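Local coordinates for alanine racemase 1 (Caldanaerobacter subterraneus subsp. tengcongensis MB4, PDB 4Y2W), which belongs to the alanine racemase family, pairing an N-terminal TIM-barrel domain with a C-terminal domain rich in beta strands, and is modelled here as a dimer, at residues E246-L257 with V329-T340. The protein carries 1 engineered substitution. Sequence-based numbering, arbitrary orientation.
Sequences ETLRFTTRVVHL and VEIGDEVVIIGT
Phe250 and the pair Ile337 and Ile338 meet at a classic beta bulge, where strand 248-253 runs antiparallel to strand 334-336 in the mixed sheet of the C-terminal domain; the N-to-C directions of the two short strands make an angle of 144°. The bulge shows in the bonding: Phe250 O accepts from both Ile337 N (2.7 Å) and Ile338 N (3.2 Å). Ile337 CD1 sits over the centre of the Phe250 ring, 3.9 Å from its centroid, a CH-pi contact, whereas Ile338 CD1 comes to the ring edge. Beyond the bulge the register moves by one, and Thr252 and Val335 form a hydrogen-bonded pair whose side chains lie side by side. On the sheet face of Thr251 and Val336, Glu334 reaches Arg249, its chain fully extended from a CG anti to the backbone N (chi1 -179°). Glu334 OE1 and Arg249 NH2 make a 2.8 Å salt bridge with guanidinium and carboxylate planes 80° apart, and Glu12 of strand 10-14 gives NH2 a second acidic partner. Arg249 NH1 donates to Thr340 O at 2.7 Å, the oxygen lying in the guanidinium plane at its edge, while Thr340 OG1 donates to Glu246 OE1, which it meets from above the carboxylate plane. At the far end Val254 bonds through N to Asp333 O and through O to Gly332 N, closing onto the type II turn Glu330-Asp333. Just past the turn, Glu334 CB lies against one face of the Arg253 guanidinium, whose NH1 points at Gly332 O, 3.3 Å away.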
# COMPACT_ATOMS: atom_id res chain seq x y z
N GLU A 246 -0.82 -21.98 6.27
CA GLU A 246 -0.21 -20.68 6.03
C GLU A 246 -0.16 -20.41 4.53
O GLU A 246 0.39 -21.22 3.78
CB GLU A 246 1.19 -20.65 6.62
CG GLU A 246 1.77 -19.26 6.80
CD GLU A 246 3.14 -19.30 7.46
OE1 GLU A 246 3.21 -18.97 8.66
OE2 GLU A 246 4.12 -19.68 6.79
N THR A 247 -0.74 -19.29 4.11
CA THR A 247 -0.88 -18.96 2.69
C THR A 247 0.13 -17.92 2.20
O THR A 247 0.46 -17.90 1.01
CB THR A 247 -2.29 -18.43 2.38
OG1 THR A 247 -2.61 -17.35 3.26
CG2 THR A 247 -3.32 -19.53 2.55
N LEU A 248 0.60 -17.06 3.10
CA LEU A 248 1.54 -16.00 2.73
C LEU A 248 2.75 -15.96 3.67
O LEU A 248 2.59 -16.01 4.88
CB LEU A 248 0.84 -14.65 2.77
CG LEU A 248 1.70 -13.43 2.43
CD1 LEU A 248 0.87 -12.39 1.70
CD2 LEU A 248 2.36 -12.82 3.67
N ARG A 249 3.94 -15.83 3.08
CA ARG A 249 5.15 -15.53 3.85
C ARG A 249 5.79 -14.24 3.35
O ARG A 249 6.27 -14.17 2.22
CB ARG A 249 6.15 -16.68 3.77
CG ARG A 249 5.68 -17.98 4.41
CD ARG A 249 6.85 -18.76 4.98
NE ARG A 249 7.93 -18.91 4.01
CZ ARG A 249 9.22 -19.04 4.30
NH1 ARG A 249 9.66 -19.05 5.56
NH2 ARG A 249 10.10 -19.16 3.32
N PHE A 250 5.78 -13.21 4.20
CA PHE A 250 6.37 -11.92 3.88
C PHE A 250 7.82 -11.97 4.34
O PHE A 250 8.09 -12.00 5.53
CB PHE A 250 5.59 -10.81 4.60
CG PHE A 250 5.94 -9.40 4.17
CD1 PHE A 250 6.73 -9.14 3.05
CD2 PHE A 250 5.43 -8.33 4.88
CE1 PHE A 250 7.03 -7.84 2.67
CE2 PHE A 250 5.72 -7.03 4.51
CZ PHE A 250 6.52 -6.78 3.40
N THR A 251 8.75 -11.99 3.38
CA THR A 251 10.16 -12.24 3.68
C THR A 251 11.10 -11.21 3.05
O THR A 251 10.73 -10.50 2.11
CB THR A 251 10.58 -13.64 3.19
OG1 THR A 251 10.74 -13.64 1.77
CG2 THR A 251 9.54 -14.68 3.59
N THR A 252 12.32 -11.13 3.59
CA THR A 252 13.39 -10.31 3.04
C THR A 252 14.75 -10.94 3.32
O THR A 252 14.82 -12.06 3.83
CB THR A 252 13.35 -8.87 3.59
OG1 THR A 252 14.31 -8.07 2.89
CG2 THR A 252 13.66 -8.84 5.08
N ARG A 253 15.83 -10.24 2.98
CA ARG A 253 17.18 -10.81 3.09
C ARG A 253 18.14 -9.90 3.85
O ARG A 253 17.97 -8.68 3.90
CB ARG A 253 17.75 -11.09 1.70
CG ARG A 253 16.93 -12.06 0.87
CD ARG A 253 17.11 -13.49 1.32
NE ARG A 253 16.02 -14.34 0.85
CZ ARG A 253 16.06 -15.67 0.75
NH1 ARG A 253 17.16 -16.36 1.09
NH2 ARG A 253 15.00 -16.32 0.31
N VAL A 254 19.18 -10.52 4.42
CA VAL A 254 20.23 -9.76 5.07
C VAL A 254 21.09 -9.14 3.97
O VAL A 254 21.58 -9.83 3.07
CB VAL A 254 21.10 -10.63 6.01
CG1 VAL A 254 22.20 -9.79 6.65
CG2 VAL A 254 20.23 -11.27 7.09
N VAL A 255 21.22 -7.82 4.04
CA VAL A 255 21.87 -7.02 3.01
C VAL A 255 23.17 -6.38 3.51
O VAL A 255 24.03 -6.01 2.71
CB VAL A 255 20.85 -5.97 2.47
CG1 VAL A 255 21.44 -4.57 2.34
CG2 VAL A 255 20.24 -6.45 1.16
N HIS A 256 23.33 -6.27 4.82
CA HIS A 256 24.54 -5.71 5.40
C HIS A 256 24.71 -6.14 6.84
O HIS A 256 23.75 -6.14 7.60
CB HIS A 256 24.50 -4.18 5.31
CG HIS A 256 25.69 -3.51 5.92
ND1 HIS A 256 26.99 -3.81 5.56
CD2 HIS A 256 25.77 -2.53 6.86
CE1 HIS A 256 27.82 -3.05 6.25
NE2 HIS A 256 27.11 -2.27 7.04
N LEU A 257 25.94 -6.50 7.21
CA LEU A 257 26.29 -6.83 8.60
C LEU A 257 27.46 -5.98 9.07
O LEU A 257 28.51 -5.94 8.41
CB LEU A 257 26.67 -8.31 8.71
CG LEU A 257 25.59 -9.33 8.35
CD1 LEU A 257 26.21 -10.68 8.02
CD2 LEU A 257 24.58 -9.46 9.48
N VAL A 329 25.44 -15.93 11.03
CA VAL A 329 24.65 -15.03 10.19
C VAL A 329 25.47 -14.60 8.98
O VAL A 329 26.67 -14.35 9.08
CB VAL A 329 24.17 -13.78 10.97
CG1 VAL A 329 23.43 -12.82 10.06
CG2 VAL A 329 23.27 -14.20 12.13
N GLU A 330 24.80 -14.54 7.83
CA GLU A 330 25.46 -14.29 6.55
C GLU A 330 24.63 -13.36 5.68
O GLU A 330 23.44 -13.15 5.92
CB GLU A 330 25.67 -15.61 5.81
CG GLU A 330 26.73 -16.51 6.42
CD GLU A 330 27.10 -17.66 5.51
OE1 GLU A 330 26.26 -18.07 4.68
OE2 GLU A 330 28.24 -18.16 5.62
N ILE A 331 25.27 -12.83 4.64
CA ILE A 331 24.60 -11.98 3.67
C ILE A 331 23.70 -12.87 2.82
O ILE A 331 24.17 -13.86 2.25
CB ILE A 331 25.61 -11.25 2.75
CG1 ILE A 331 26.60 -10.40 3.57
CG2 ILE A 331 24.89 -10.40 1.72
CD1 ILE A 331 25.95 -9.35 4.46
N GLY A 332 22.42 -12.54 2.75
CA GLY A 332 21.46 -13.31 1.97
C GLY A 332 20.71 -14.37 2.76
O GLY A 332 20.00 -15.19 2.18
N ASP A 333 20.86 -14.36 4.09
CA ASP A 333 20.01 -15.20 4.94
C ASP A 333 18.59 -14.64 4.92
O ASP A 333 18.40 -13.42 4.93
CB ASP A 333 20.53 -15.26 6.37
CG ASP A 333 21.78 -16.12 6.51
OD1 ASP A 333 22.06 -16.93 5.60
OD2 ASP A 333 22.48 -15.97 7.54
N GLU A 334 17.61 -15.53 4.87
CA GLU A 334 16.21 -15.14 4.83
C GLU A 334 15.78 -14.51 6.16
O GLU A 334 16.17 -14.99 7.23
CB GLU A 334 15.34 -16.36 4.54
CG GLU A 334 13.85 -16.09 4.45
CD GLU A 334 13.06 -17.35 4.17
OE1 GLU A 334 12.17 -17.31 3.28
OE2 GLU A 334 13.32 -18.38 4.82
N VAL A 335 14.99 -13.44 6.08
CA VAL A 335 14.40 -12.82 7.26
C VAL A 335 12.89 -12.76 7.07
O VAL A 335 12.40 -12.09 6.17
CB VAL A 335 14.96 -11.41 7.50
CG1 VAL A 335 14.24 -10.74 8.67
CG2 VAL A 335 16.46 -11.47 7.75
N VAL A 336 12.16 -13.47 7.93
CA VAL A 336 10.70 -13.56 7.81
C VAL A 336 10.03 -12.48 8.66
O VAL A 336 10.33 -12.34 9.85
CB VAL A 336 10.19 -14.96 8.20
CG1 VAL A 336 8.67 -15.03 8.16
CG2 VAL A 336 10.79 -16.01 7.27
N ILE A 337 9.13 -11.74 8.03
CA ILE A 337 8.40 -10.65 8.67
C ILE A 337 7.01 -11.12 9.10
O ILE A 337 6.55 -10.80 10.19
CB ILE A 337 8.24 -9.47 7.68
CG1 ILE A 337 9.61 -9.05 7.14
CG2 ILE A 337 7.53 -8.31 8.35
CD1 ILE A 337 9.54 -8.37 5.79
N ILE A 338 6.36 -11.85 8.20
CA ILE A 338 5.08 -12.51 8.46
C ILE A 338 5.22 -13.95 8.00
O ILE A 338 5.70 -14.21 6.90
CB ILE A 338 3.93 -11.88 7.66
CG1 ILE A 338 3.80 -10.39 7.99
CG2 ILE A 338 2.62 -12.62 7.92
CD1 ILE A 338 2.82 -9.65 7.09
N GLY A 339 4.82 -14.89 8.85
CA GLY A 339 4.84 -16.31 8.50
C GLY A 339 5.78 -17.17 9.32
O GLY A 339 6.27 -16.77 10.38
N THR A 340 6.05 -18.37 8.80
CA THR A 340 6.71 -19.44 9.54
C THR A 340 8.18 -19.57 9.14
O THR A 340 8.54 -19.29 8.00
CB THR A 340 5.99 -20.79 9.30
OG1 THR A 340 4.67 -20.72 9.86
CG2 THR A 340 6.74 -21.96 9.93